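Local coordinates for lipoate-protein ligase 1 (Plasmodium falciparum, PDB 5T8U) that belongs to the lipoate-protein ligase family and holds lipoic acid in a pocket of its catalytic domain, at residues V106-L111 / G167-N172; L56-N61 / I218-E223; N120-L125 / T225-Q230. All blocks are in the same frame, centred on the assembly; numbering follows the deposited sequence.

Interaction 1 of 3, residues V106-L111 / G167-N172; sequences VCFTFL and GTILIN. With LPA (lipoic acid), chain C.
Phe108 lays its ring across the backbone of Gly167. With chi1 at 64°, CG sits between the backbone N and the carbonyl carbon of its own residue, which swings the ring over the neighbouring strand. CB leads to CG, which lies 3.6 Å from Gly167 O; CD2 and CE2 run on over the Gly167 carbonyl and also touch Ile169 CG1, 3.7 Å from Phe108 CD2. On the other flank CD1 and CE1 pass Gly167 N. The tip, CZ, lies 3.4 Å from Gly167 CA, and that CA sits over the ring face, 3.8 Å from the Phe108 centroid, as a CH-pi contact. The strands are antiparallel neighbours in the large mixed sheet of the lipoyl ligase A/B catalytic domain. Phe108 and Gly167 form a hydrogen-bonded pair, Gly167 N to Phe108 O at 2.9 Å, as do Val106 and Ile169. Between them Cys107 and Thr168 make a non-hydrogen-bonded pair on the lipoic acid side of the sheet: Cys107 SG is 4.0 Å from C8 of the ligand and Thr168 N 3.6 Å from its C7. Past the end of strand 162-170, Ile171 CG1 meets Val106 CG2 at 3.7 Å.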
loop_
_atom_site.group_PDB
_atom_site.type_symbol
_atom_site.label_atom_id
_atom_site.label_comp_id
_atom_site.label_asym_id
_atom_site.label_seq_id
_atom_site.Cartn_x
_atom_site.Cartn_y
_atom_site.Cartn_z
ATOM N N VAL A 106 -13.015 -1.575 4.934
ATOM C CA VAL A 106 -12.481 -2.809 4.384
ATOM C C VAL A 106 -11.129 -2.512 3.750
ATOM O O VAL A 106 -10.819 -1.376 3.376
ATOM C CB VAL A 106 -13.454 -3.434 3.356
ATOM C CG1 VAL A 106 -12.973 -4.810 2.902
ATOM C CG2 VAL A 106 -14.859 -3.528 3.942
ATOM N N CYS A 107 -10.303 -3.549 3.637
ATOM C CA CYS A 107 -9.002 -3.463 2.986
ATOM C C CYS A 107 -8.908 -4.555 1.932
ATOM O O CYS A 107 -9.135 -5.734 2.231
ATOM C CB CYS A 107 -7.851 -3.607 3.992
ATOM S SG CYS A 107 -7.751 -2.291 5.229
ATOM N N PHE A 108 -8.567 -4.157 0.708
ATOM C CA PHE A 108 -8.437 -5.071 -0.415
ATOM C C PHE A 108 -6.990 -5.102 -0.887
ATOM O O PHE A 108 -6.274 -4.098 -0.816
ATOM C CB PHE A 108 -9.353 -4.659 -1.577
ATOM C CG PHE A 108 -9.007 -3.327 -2.183
ATOM C CD1 PHE A 108 -8.114 -3.242 -3.239
ATOM C CD2 PHE A 108 -9.577 -2.160 -1.702
ATOM C CE1 PHE A 108 -7.793 -2.018 -3.802
ATOM C CE2 PHE A 108 -9.261 -0.934 -2.261
ATOM C CZ PHE A 108 -8.369 -0.863 -3.312
ATOM N N THR A 109 -6.566 -6.266 -1.375
ATOM C CA THR A 109 -5.205 -6.459 -1.870
ATOM C C THR A 109 -5.277 -7.281 -3.149
ATOM O O THR A 109 -5.591 -8.475 -3.107
ATOM C CB THR A 109 -4.328 -7.154 -0.828
ATOM O OG1 THR A 109 -4.297 -6.372 0.373
ATOM C CG2 THR A 109 -2.904 -7.339 -1.350
ATOM N N PHE A 110 -4.992 -6.641 -4.280
ATOM C CA PHE A 110 -4.892 -7.330 -5.558
ATOM C C PHE A 110 -3.437 -7.697 -5.820
ATOM O O PHE A 110 -2.549 -6.843 -5.725
ATOM C CB PHE A 110 -5.417 -6.452 -6.694
ATOM C CG PHE A 110 -6.891 -6.182 -6.630
ATOM C CD1 PHE A 110 -7.799 -7.096 -7.139
ATOM C CD2 PHE A 110 -7.370 -5.007 -6.077
ATOM C CE1 PHE A 110 -9.156 -6.848 -7.088
ATOM C CE2 PHE A 110 -8.728 -4.754 -6.024
ATOM C CZ PHE A 110 -9.621 -5.676 -6.530
ATOM N N LEU A 111 -3.195 -8.965 -6.146
ATOM C CA LEU A 111 -1.880 -9.421 -6.578
ATOM C C LEU A 111 -1.996 -9.939 -8.002
ATOM O O LEU A 111 -2.931 -10.683 -8.320
ATOM C CB LEU A 111 -1.325 -10.515 -5.661
ATOM C CG LEU A 111 -1.332 -10.222 -4.162
ATOM C CD1 LEU A 111 -0.719 -11.384 -3.403
ATOM C CD2 LEU A 111 -0.585 -8.935 -3.856
ATOM N N GLY A 167 -5.456 -1.336 -1.213
ATOM C CA GLY A 167 -6.106 -0.090 -0.867
ATOM C C GLY A 167 -7.209 -0.311 0.150
ATOM O O GLY A 167 -7.503 -1.443 0.545
ATOM N N THR A 168 -7.821 0.797 0.557
ATOM C CA THR A 168 -8.864 0.803 1.570
ATOM C C THR A 168 -10.170 1.293 0.964
ATOM O O THR A 168 -10.177 2.216 0.141
ATOM C CB THR A 168 -8.481 1.697 2.757
ATOM O OG1 THR A 168 -9.517 1.659 3.746
ATOM C CG2 THR A 168 -8.270 3.137 2.306
ATOM N N ILE A 169 -11.266 0.659 1.378
ATOM C CA ILE A 169 -12.623 1.072 1.041
ATOM C C ILE A 169 -13.308 1.502 2.330
ATOM O O ILE A 169 -13.139 0.860 3.374
ATOM C CB ILE A 169 -13.408 -0.065 0.354
ATOM C CG1 ILE A 169 -12.742 -0.448 -0.971
ATOM C CG2 ILE A 169 -14.865 0.342 0.128
ATOM C CD1 ILE A 169 -13.322 -1.694 -1.618
ATOM N N LEU A 170 -14.081 2.581 2.260
ATOM C CA LEU A 170 -14.709 3.166 3.437
ATOM C C LEU A 170 -16.188 2.799 3.473
ATOM O O LEU A 170 -16.954 3.192 2.587
ATOM C CB LEU A 170 -14.523 4.682 3.445
ATOM C CG LEU A 170 -13.300 5.175 4.223
ATOM C CD1 LEU A 170 -12.033 4.410 3.850
ATOM C CD2 LEU A 170 -13.115 6.657 3.984
ATOM N N ILE A 171 -16.580 2.049 4.504
ATOM C CA ILE A 171 -17.964 1.636 4.703
ATOM C C ILE A 171 -18.573 2.480 5.814
ATOM O O ILE A 171 -19.424 3.341 5.563
ATOM C CB ILE A 171 -18.057 0.135 5.047
ATOM C CG1 ILE A 171 -17.332 -0.718 3.997
ATOM C CG2 ILE A 171 -19.518 -0.296 5.196
ATOM C CD1 ILE A 171 -17.964 -0.705 2.622
ATOM N N ASN A 172 -18.134 2.239 7.052
ATOM C CA ASN A 172 -18.674 2.902 8.234
ATOM C C ASN A 172 -17.557 3.484 9.093
ATOM O O ASN A 172 -17.689 3.575 10.316
ATOM C CB ASN A 172 -19.524 1.931 9.054
ATOM C CG ASN A 172 -20.310 2.621 10.153
ATOM O OD1 ASN A 172 -20.705 3.779 10.017
ATOM N ND2 ASN A 172 -20.532 1.912 11.254
HETATM C C1 LPA C . -3.295 7.111 0.254
HETATM O O1 LPA C . -4.389 7.724 0.369
HETATM C C2 LPA C . -3.286 5.595 0.081
HETATM O O2 LPA C . -2.210 7.750 0.278
HETATM C C3 LPA C . -3.751 4.941 1.380
HETATM C C4 LPA C . -3.413 3.452 1.367
HETATM C C5 LPA C . -3.605 2.893 2.776
HETATM C C6 LPA C . -3.190 1.554 2.843
HETATM S S6 LPA C . -2.875 1.184 4.305
HETATM C C7 LPA C . -4.647 0.349 2.263
HETATM C C8 LPA C . -4.632 -0.946 3.192
HETATM S S8 LPA C . -3.330 -0.680 4.453
#

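Interaction 2 of 3, residues L56-N61 / I218-E223; sequences LFLWRN and IALIKE
A helix laid against a beta-sheet is the element here: strand 55-59 of the large mixed sheet in the catalytic domain is covered by helix 213-227, and Leu56 and Leu58 meet Leu220 and Ile221. Strand 56-59 and helix 218-223 run almost antiparallel, at 176°, with their axes 10.4 Å apart at closest approach. That separation is bridged entirely by aliphatic side chains. Leu56 and Leu58 stand two residues apart on the strand and therefore point to the same face, toward the helix, while Leu220 and Ile221 are consecutive on the helix and spread apart to receive them.

Leu58 makes the closest contacts, dividing its two methyls between the two helix residues. CD1 goes to Ile221, 3.7 Å from CG1 and 3.9 Å from CD1 of that residue; CD2 goes to Leu220, with 4.0 Å between Leu58 CD2 and Leu220 CD2. Leu220 holds CG anti to its backbone N (chi1 -170°), and this carries its branch toward the sheet. Ile221 leaves the helix more to the side, and its CG1-CD1 arm is what comes back to Leu58. Leu56 is a looser neighbour: its CD2 lies 4.3 Å from Leu220 CG and 4.4 Å from Ile221 CG1, resting over the place where the two helix side chains diverge. All four residues are buried.

Trp59, whose side chain leaves the other face of the strand, lines the lipoic acid pocket and packs on helix 22-34. On the helix-covered face, Leu56 also touches Phe110 and Leu58 touches Val106, both from strand 105-112, while Ile221 reaches Val14 of strand 13-17 on the other flank and Leu220 packs on Thr127 of helix 117-132.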
loop_
_atom_site.group_PDB
_atom_site.type_symbol
_atom_site.label_atom_id
_atom_site.label_comp_id
_atom_site.label_asym_id
_atom_site.label_seq_id
_atom_site.Cartn_x
_atom_site.Cartn_y
_atom_site.Cartn_z
ATOM N N LEU A 56 -7.241 -11.853 -5.052
ATOM C CA LEU A 56 -7.919 -10.827 -4.273
ATOM C C LEU A 56 -7.924 -11.262 -2.817
ATOM O O LEU A 56 -8.388 -12.360 -2.502
ATOM C CB LEU A 56 -9.352 -10.601 -4.762
ATOM C CG LEU A 56 -10.247 -9.773 -3.832
ATOM C CD1 LEU A 56 -9.639 -8.406 -3.556
ATOM C CD2 LEU A 56 -11.638 -9.628 -4.423
ATOM N N PHE A 57 -7.415 -10.407 -1.933
ATOM C CA PHE A 57 -7.318 -10.712 -0.511
ATOM C C PHE A 57 -8.029 -9.623 0.279
ATOM O O PHE A 57 -7.682 -8.444 0.165
ATOM C CB PHE A 57 -5.854 -10.832 -0.080
ATOM C CG PHE A 57 -5.659 -10.868 1.409
ATOM C CD1 PHE A 57 -6.402 -11.730 2.196
ATOM C CD2 PHE A 57 -4.719 -10.052 2.022
ATOM C CE1 PHE A 57 -6.225 -11.771 3.565
ATOM C CE2 PHE A 57 -4.535 -10.090 3.392
ATOM C CZ PHE A 57 -5.290 -10.953 4.164
ATOM N N LEU A 58 -9.014 -10.022 1.081
ATOM C CA LEU A 58 -9.841 -9.088 1.834
ATOM C C LEU A 58 -9.537 -9.206 3.321
ATOM O O LEU A 58 -9.347 -10.310 3.838
ATOM C CB LEU A 58 -11.325 -9.354 1.574
ATOM C CG LEU A 58 -11.767 -8.993 0.156
ATOM C CD1 LEU A 58 -12.939 -9.851 -0.295
ATOM C CD2 LEU A 58 -12.122 -7.518 0.084
ATOM N N TRP A 59 -9.489 -8.065 4.007
ATOM C CA TRP A 59 -9.110 -8.062 5.414
ATOM C C TRP A 59 -9.552 -6.756 6.053
ATOM O O TRP A 59 -9.723 -5.740 5.378
ATOM C CB TRP A 59 -7.599 -8.270 5.585
ATOM C CG TRP A 59 -6.742 -7.464 4.636
ATOM C CD1 TRP A 59 -6.675 -7.592 3.277
ATOM C CD2 TRP A 59 -5.814 -6.426 4.983
ATOM N NE1 TRP A 59 -5.776 -6.694 2.758
ATOM C CE2 TRP A 59 -5.232 -5.968 3.784
ATOM C CE3 TRP A 59 -5.422 -5.837 6.189
ATOM C CZ2 TRP A 59 -4.281 -4.951 3.756
ATOM C CZ3 TRP A 59 -4.474 -4.828 6.158
ATOM C CH2 TRP A 59 -3.917 -4.395 4.951
ATOM N N ARG A 60 -9.739 -6.799 7.370
ATOM C CA ARG A 60 -10.132 -5.633 8.146
ATOM C C ARG A 60 -9.231 -5.518 9.366
ATOM O O ARG A 60 -8.677 -6.511 9.843
ATOM C CB ARG A 60 -11.602 -5.716 8.580
ATOM C CG ARG A 60 -12.592 -5.718 7.426
ATOM C CD ARG A 60 -13.915 -6.347 7.833
ATOM N NE ARG A 60 -14.581 -5.606 8.900
ATOM C CZ ARG A 60 -15.665 -6.030 9.543
ATOM N NH1 ARG A 60 -16.211 -7.199 9.235
ATOM N NH2 ARG A 60 -16.202 -5.287 10.499
ATOM N N ASN A 61 -9.088 -4.293 9.867
ATOM C CA ASN A 61 -8.223 -4.017 11.003
ATOM C C ASN A 61 -8.951 -3.130 12.001
ATOM O O ASN A 61 -9.779 -2.295 11.627
ATOM C CB ASN A 61 -6.920 -3.335 10.570
ATOM C CG ASN A 61 -6.324 -3.956 9.325
ATOM O OD1 ASN A 61 -5.635 -4.973 9.391
ATOM N ND2 ASN A 61 -6.586 -3.341 8.180
ATOM N N ILE A 218 -18.862 -9.461 -0.598
ATOM C CA ILE A 218 -19.455 -10.475 -1.469
ATOM C C ILE A 218 -19.599 -9.935 -2.886
ATOM O O ILE A 218 -19.181 -10.576 -3.859
ATOM C CB ILE A 218 -20.806 -10.948 -0.897
ATOM C CG1 ILE A 218 -20.578 -11.730 0.400
ATOM C CG2 ILE A 218 -21.562 -11.819 -1.909
ATOM C CD1 ILE A 218 -21.842 -12.044 1.173
ATOM N N ALA A 219 -20.187 -8.743 -3.026
ATOM C CA ALA A 219 -20.321 -8.149 -4.354
ATOM C C ALA A 219 -18.964 -8.032 -5.041
ATOM O O ALA A 219 -18.835 -8.309 -6.242
ATOM C CB ALA A 219 -20.987 -6.778 -4.250
ATOM N N LEU A 220 -17.936 -7.640 -4.286
ATOM C CA LEU A 220 -16.612 -7.443 -4.865
ATOM C C LEU A 220 -16.022 -8.758 -5.359
ATOM O O LEU A 220 -15.412 -8.805 -6.434
ATOM C CB LEU A 220 -15.696 -6.793 -3.829
ATOM C CG LEU A 220 -14.330 -6.294 -4.296
ATOM C CD1 LEU A 220 -14.466 -5.311 -5.446
ATOM C CD2 LEU A 220 -13.608 -5.647 -3.128
ATOM N N ILE A 221 -16.183 -9.835 -4.587
ATOM C CA ILE A 221 -15.730 -11.147 -5.041
ATOM C C ILE A 221 -16.480 -11.554 -6.302
ATOM O O ILE A 221 -15.892 -12.088 -7.253
ATOM C CB ILE A 221 -15.898 -12.188 -3.918
ATOM C CG1 ILE A 221 -15.082 -11.781 -2.685
ATOM C CG2 ILE A 221 -15.466 -13.571 -4.402
ATOM C CD1 ILE A 221 -15.341 -12.638 -1.458
ATOM N N LYS A 222 -17.792 -11.302 -6.332
ATOM C CA LYS A 222 -18.586 -11.602 -7.518
ATOM C C LYS A 222 -18.004 -10.922 -8.753
ATOM O O LYS A 222 -17.682 -11.579 -9.748
ATOM C CB LYS A 222 -20.039 -11.172 -7.295
ATOM C CG LYS A 222 -20.874 -12.183 -6.523
ATOM C CD LYS A 222 -22.265 -11.644 -6.222
ATOM C CE LYS A 222 -23.194 -12.734 -5.702
ATOM N NZ LYS A 222 -24.586 -12.238 -5.491
ATOM N N GLU A 223 -17.861 -9.595 -8.705
ATOM C CA GLU A 223 -17.340 -8.872 -9.862
ATOM C C GLU A 223 -15.885 -9.216 -10.160
ATOM O O GLU A 223 -15.436 -9.019 -11.293
ATOM C CB GLU A 223 -17.488 -7.365 -9.650
ATOM C CG GLU A 223 -18.910 -6.858 -9.820
ATOM C CD GLU A 223 -19.426 -7.028 -11.237
ATOM O OE1 GLU A 223 -20.641 -6.842 -11.457
ATOM O OE2 GLU A 223 -18.615 -7.349 -12.131
#

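Interaction 3 of 3, residues N120-L125 / T225-Q230; sequences NFLIIL and TKFYEQ
Ile123 is the bump of this contact and Phe227 the surface it presses on. The isoleucine points from helix 117-132 straight at the last turn of helix 213-227, where its CG1 settles over one face of the Phe227 ring, 3.5 Å from Phe227 CG; measured to the ring centroid it is 3.9 Å away and 27° off the normal, a CH-pi contact displaced toward the rim nearest the backbone. CD1 continues past that rim, 3.6 Å from Phe227 CD1. The aromatic side chain holds CG anti to its backbone N (chi1 177°), an extended torsion that carries the ring across to the other helix, where it crosses the isoleucine at about a right angle.

The hollow that takes the Ile123 tip has a second wall. Tyr228, the first residue after the helix to leave helical backbone angles, turns its ring so that one face carries Phe227 CD1 over its centre. Ile123 CD1 ends in the angle between the two aromatic residues and lies 3.9 Å from Tyr228 CE2. Leu122, one residue back and more exposed, closes the outer side: its CD2 meets Phe227 at the ring edge, 4.1 Å from CE2. The same ring thus has one methylene over its face and one methyl at its edge.

On the inner side, Asn120 OD1 and Tyr228 OH stay 4.0 Å apart and find their polar partners in other residues. Asn120 OD1 is hydrogen-bonded to Asn116 and its ND2 to His165, while Tyr228 OH bonds to Asn112. The contact joins two helices that pack on the same face of the large sheet: Ile123 also touches Leu220 and Phe224 of helix 213-227, Ile124 reaches down to Phe108 and Phe110 of strand 105-112, and Tyr228 meets Phe224 edge-to-face.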
loop_
_atom_site.group_PDB
_atom_site.type_symbol
_atom_site.label_atom_id
_atom_site.label_comp_id
_atom_site.label_asym_id
_atom_site.label_seq_id
_atom_site.Cartn_x
_atom_site.Cartn_y
_atom_site.Cartn_z
ATOM N N ASN A 120 -8.132 -3.473 -11.730
ATOM C CA ASN A 120 -8.616 -3.609 -10.358
ATOM C C ASN A 120 -9.650 -2.534 -10.041
ATOM O O ASN A 120 -10.752 -2.829 -9.555
ATOM C CB ASN A 120 -7.441 -3.533 -9.381
ATOM C CG ASN A 120 -6.385 -4.591 -9.651
ATOM O OD1 ASN A 120 -6.626 -5.556 -10.376
ATOM N ND2 ASN A 120 -5.208 -4.416 -9.063
ATOM N N PHE A 121 -9.311 -1.272 -10.324
ATOM C CA PHE A 121 -10.264 -0.189 -10.105
ATOM C C PHE A 121 -11.546 -0.403 -10.898
ATOM O O PHE A 121 -12.619 0.031 -10.468
ATOM C CB PHE A 121 -9.635 1.156 -10.474
ATOM C CG PHE A 121 -8.741 1.725 -9.406
ATOM C CD1 PHE A 121 -9.251 2.038 -8.157
ATOM C CD2 PHE A 121 -7.400 1.967 -9.656
ATOM C CE1 PHE A 121 -8.438 2.567 -7.171
ATOM C CE2 PHE A 121 -6.581 2.500 -8.673
ATOM C CZ PHE A 121 -7.101 2.800 -7.429
ATOM N N LEU A 122 -11.462 -1.066 -12.053
ATOM C CA LEU A 122 -12.671 -1.348 -12.822
ATOM C C LEU A 122 -13.515 -2.420 -12.144
ATOM O O LEU A 122 -14.748 -2.359 -12.180
ATOM C CB LEU A 122 -12.311 -1.773 -14.245
ATOM C CG LEU A 122 -13.503 -2.120 -15.148
ATOM C CD1 LEU A 122 -14.462 -0.942 -15.270
ATOM C CD2 LEU A 122 -13.031 -2.566 -16.523
ATOM N N ILE A 123 -12.872 -3.416 -11.533
ATOM C CA ILE A 123 -13.614 -4.404 -10.757
ATOM C C ILE A 123 -14.352 -3.721 -9.616
ATOM O O ILE A 123 -15.537 -3.988 -9.372
ATOM C CB ILE A 123 -12.667 -5.507 -10.244
ATOM C CG1 ILE A 123 -12.085 -6.295 -11.421
ATOM C CG2 ILE A 123 -13.399 -6.449 -9.281
ATOM C CD1 ILE A 123 -10.984 -7.265 -11.033
ATOM N N ILE A 124 -13.674 -2.816 -8.909
ATOM C CA ILE A 124 -14.312 -2.135 -7.784
ATOM C C ILE A 124 -15.471 -1.270 -8.274
ATOM O O ILE A 124 -16.589 -1.341 -7.745
ATOM C CB ILE A 124 -13.272 -1.313 -7.000
ATOM C CG1 ILE A 124 -12.152 -2.234 -6.500
ATOM C CG2 ILE A 124 -13.933 -0.596 -5.825
ATOM C CD1 ILE A 124 -11.010 -1.522 -5.814
ATOM N N LEU A 125 -15.228 -0.450 -9.297
ATOM C CA LEU A 125 -16.285 0.414 -9.818
ATOM C C LEU A 125 -17.482 -0.402 -10.292
ATOM O O LEU A 125 -18.635 -0.041 -10.025
ATOM C CB LEU A 125 -15.739 1.280 -10.954
ATOM C CG LEU A 125 -14.659 2.292 -10.563
ATOM C CD1 LEU A 125 -14.011 2.889 -11.802
ATOM C CD2 LEU A 125 -15.236 3.387 -9.686
ATOM N N THR A 225 -14.354 -12.511 -9.729
ATOM C CA THR A 225 -14.450 -13.760 -10.478
ATOM C C THR A 225 -15.059 -13.524 -11.855
ATOM O O THR A 225 -14.550 -14.015 -12.870
ATOM C CB THR A 225 -15.284 -14.772 -9.687
ATOM O OG1 THR A 225 -14.777 -14.869 -8.350
ATOM C CG2 THR A 225 -15.238 -16.144 -10.342
ATOM N N LYS A 226 -16.155 -12.766 -11.906
ATOM C CA LYS A 226 -16.802 -12.479 -13.181
ATOM C C LYS A 226 -15.870 -11.717 -14.111
ATOM O O LYS A 226 -15.826 -11.987 -15.317
ATOM C CB LYS A 226 -18.090 -11.692 -12.946
ATOM C CG LYS A 226 -18.714 -11.115 -14.205
ATOM C CD LYS A 226 -20.128 -10.628 -13.936
ATOM C CE LYS A 226 -20.427 -9.334 -14.675
ATOM N NZ LYS A 226 -21.754 -8.777 -14.291
ATOM N N PHE A 227 -15.116 -10.756 -13.572
ATOM C CA PHE A 227 -14.173 -10.017 -14.403
ATOM C C PHE A 227 -13.162 -10.957 -15.040
ATOM O O PHE A 227 -12.829 -10.810 -16.222
ATOM C CB PHE A 227 -13.456 -8.944 -13.583
ATOM C CG PHE A 227 -12.409 -8.191 -14.363
ATOM C CD1 PHE A 227 -11.098 -8.642 -14.405
ATOM C CD2 PHE A 227 -12.738 -7.040 -15.061
ATOM C CE1 PHE A 227 -10.135 -7.955 -15.124
ATOM C CE2 PHE A 227 -11.778 -6.349 -15.781
ATOM C CZ PHE A 227 -10.475 -6.808 -15.813
ATOM N N TYR A 228 -12.662 -11.929 -14.280
ATOM C CA TYR A 228 -11.684 -12.865 -14.822
ATOM C C TYR A 228 -12.321 -14.113 -15.424
ATOM O O TYR A 228 -11.609 -15.084 -15.700
ATOM C CB TYR A 228 -10.673 -13.255 -13.742
ATOM C CG TYR A 228 -9.760 -12.112 -13.354
ATOM C CD1 TYR A 228 -8.899 -11.538 -14.283
ATOM C CD2 TYR A 228 -9.760 -11.605 -12.064
ATOM C CE1 TYR A 228 -8.067 -10.493 -13.935
ATOM C CE2 TYR A 228 -8.932 -10.562 -11.708
ATOM C CZ TYR A 228 -8.088 -10.010 -12.645
ATOM O OH TYR A 228 -7.264 -8.970 -12.283
ATOM N N GLU A 229 -13.638 -14.105 -15.646
ATOM C CA GLU A 229 -14.326 -15.194 -16.328
ATOM C C GLU A 229 -14.878 -14.770 -17.688
ATOM O O GLU A 229 -15.763 -15.439 -18.231
ATOM C CB GLU A 229 -15.449 -15.740 -15.445
ATOM C CG GLU A 229 -15.045 -16.933 -14.597
ATOM C CD GLU A 229 -16.165 -17.405 -13.691
ATOM O OE1 GLU A 229 -17.194 -16.703 -13.609
ATOM O OE2 GLU A 229 -16.018 -18.476 -13.065
ATOM N N GLN A 230 -14.367 -13.675 -18.255
ATOM C CA GLN A 230 -14.871 -13.194 -19.539
ATOM C C GLN A 230 -14.593 -14.195 -20.654
ATOM O O GLN A 230 -15.507 -14.618 -21.371
ATOM C CB GLN A 230 -14.246 -11.839 -19.877
ATOM C CG GLN A 230 -14.901 -10.650 -19.198
ATOM C CD GLN A 230 -14.446 -9.330 -19.790
ATOM O OE1 GLN A 230 -14.709 -9.037 -20.956
ATOM N NE2 GLN A 230 -13.751 -8.529 -18.991
#

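The three contacts build outward from the lipoic acid pocket. Interactions 1 and 2, with centres 8 Å apart, share the large sheet, where strands 105-112 and 55-59 are neighbours: Cys107 N lies 2.9 Å from Trp59 O, and Thr109 OG1 2.8 Å from Trp59 NE1. Cys107, Gly167 and Thr168 of interaction 1 and Trp59 of segment 56-61 line the pocket. Interactions 2 and 3 both draw on helix 213-227, and Leu220 CD1 comes within 3.9 Å of Ile124 CA. Interaction 3 meets interaction 1 where Ile124 CD1 rests 3.7 Å from Phe108 CZ. It stands farther from the ligand, the Asn120 side chain being about 12 Å away.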